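Local coordinates for protein PfkB family carbohydrate kinase (Listeria grayi DSM 20601, PDB 4GM6) that probably phosphorylates a sugar or a related small carbohydrate, as a kinase of the PfkB family, at residues H91-R94 / D98-F101. Sequence-based numbering, arbitrary orientation.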
# COMPACT_ATOMS: atom_id res chain seq x y z
N HIS C 91 10.47 20.85 0.28
CA HIS C 91 9.10 21.19 -0.07
C HIS C 91 8.99 22.62 -0.64
O HIS C 91 8.30 22.85 -1.63
CB HIS C 91 8.22 20.99 1.16
CG HIS C 91 6.89 21.68 1.10
ND1 HIS C 91 5.78 21.09 0.53
CD2 HIS C 91 6.48 22.87 1.58
CE1 HIS C 91 4.75 21.90 0.64
NE2 HIS C 91 5.14 22.99 1.28
N LEU C 92 9.70 23.58 -0.04
CA LEU C 92 9.75 24.94 -0.58
C LEU C 92 10.36 24.98 -1.98
O LEU C 92 9.82 25.64 -2.87
CB LEU C 92 10.52 25.88 0.36
CG LEU C 92 9.83 26.09 1.71
CD1 LEU C 92 10.70 26.87 2.67
CD2 LEU C 92 8.49 26.78 1.52
N TRP C 93 11.47 24.28 -2.17
CA TRP C 93 12.14 24.22 -3.47
C TRP C 93 11.22 23.67 -4.55
O TRP C 93 11.08 24.24 -5.63
CB TRP C 93 13.36 23.30 -3.43
CG TRP C 93 14.55 23.82 -2.67
CD1 TRP C 93 14.78 25.10 -2.27
CD2 TRP C 93 15.70 23.05 -2.26
NE1 TRP C 93 16.00 25.18 -1.62
CE2 TRP C 93 16.58 23.93 -1.60
CE3 TRP C 93 16.06 21.70 -2.38
CZ2 TRP C 93 17.80 23.51 -1.06
CZ3 TRP C 93 17.28 21.28 -1.85
CH2 TRP C 93 18.13 22.18 -1.19
N ARG C 94 10.63 22.51 -4.25
CA ARG C 94 9.74 21.82 -5.17
C ARG C 94 8.65 22.77 -5.67
O ARG C 94 8.23 22.68 -6.82
CB ARG C 94 9.12 20.59 -4.49
CG ARG C 94 8.04 19.88 -5.30
CD ARG C 94 7.33 18.79 -4.50
NE ARG C 94 8.06 17.52 -4.52
CZ ARG C 94 7.54 16.35 -4.87
NH1 ARG C 94 6.26 16.25 -5.23
NH2 ARG C 94 8.31 15.26 -4.85
N ASP C 98 11.11 30.96 -2.51
CA ASP C 98 12.48 31.37 -2.19
C ASP C 98 12.86 30.91 -0.79
O ASP C 98 12.11 31.13 0.17
CB ASP C 98 12.58 32.90 -2.27
CG ASP C 98 14.02 33.42 -2.19
OD1 ASP C 98 14.98 32.61 -2.23
OD2 ASP C 98 14.19 34.65 -2.09
N THR C 99 14.02 30.27 -0.66
CA THR C 99 14.48 29.80 0.65
C THR C 99 15.63 30.62 1.25
O THR C 99 16.11 30.32 2.34
CB THR C 99 14.88 28.30 0.59
OG1 THR C 99 15.94 28.13 -0.36
CG2 THR C 99 13.69 27.43 0.18
N ALA C 100 16.07 31.65 0.55
CA ALA C 100 17.19 32.46 1.02
C ALA C 100 17.03 32.96 2.47
O ALA C 100 18.02 33.29 3.12
CB ALA C 100 17.44 33.65 0.09
N PHE C 101 15.80 33.04 2.96
CA PHE C 101 15.58 33.59 4.30
C PHE C 101 15.14 32.53 5.31
O PHE C 101 14.64 32.85 6.39
CB PHE C 101 14.61 34.78 4.26
CG PHE C 101 15.09 35.94 3.41
CD1 PHE C 101 15.79 37.00 3.99
CD2 PHE C 101 14.87 35.95 2.04
CE1 PHE C 101 16.24 38.04 3.21
CE2 PHE C 101 15.33 37.00 1.26
CZ PHE C 101 16.01 38.05 1.85
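Leu92, in the last turn of helix 83-94, faces Thr99 with their CA atoms 6.9 Å apart, across the short link between helix 83-94 and strand 97-104. This is the helix-to-strand return of a beta-alpha-beta unit made of strand 73-79, helix 83-94 and strand 97-104, the last of these an outermost strand of the large mixed sheet. Thr99 carries the second segment's side of the contact, and its two branches do different work. The methyl CG2 packs against the helix, 3.5 Å from CB of Leu92 and 3.6 Å from CD1 of Trp93, while CD1 of Leu92 lies a little farther from it. The hydroxyl accepts a hydrogen bond from the indole: Trp93 NE1 stands 3.2 Å from Thr99 OG1 with an N-H...O angle of 145°, so the bond is noticeably bent. The oxygen sits at the ring edge, only 10° out of the indole plane, so the bend lies largely within that plane, and the threonine side chain meets that of Trp93 roughly at a right angle. Setting OG1 between the backbone N and the carbonyl carbon (chi1 59°) leaves CG2 anti to the carbonyl carbon, which lets one residue offer a methyl to the helix and an oxygen to the indole N-H. Leu92 is buried and also reaches Ile75 on strand 73-79 and Val102 farther along strand 97-104, so it lies in the layer between helix and sheet. Trp93, partly exposed, packs on Gln96 of a second subunit. Thr99 is the central residue of an Asx turn, in which the amide N of Ala100 donates to Asp98 OD1 over 3.1 Å, approaching from above the carboxylate plane.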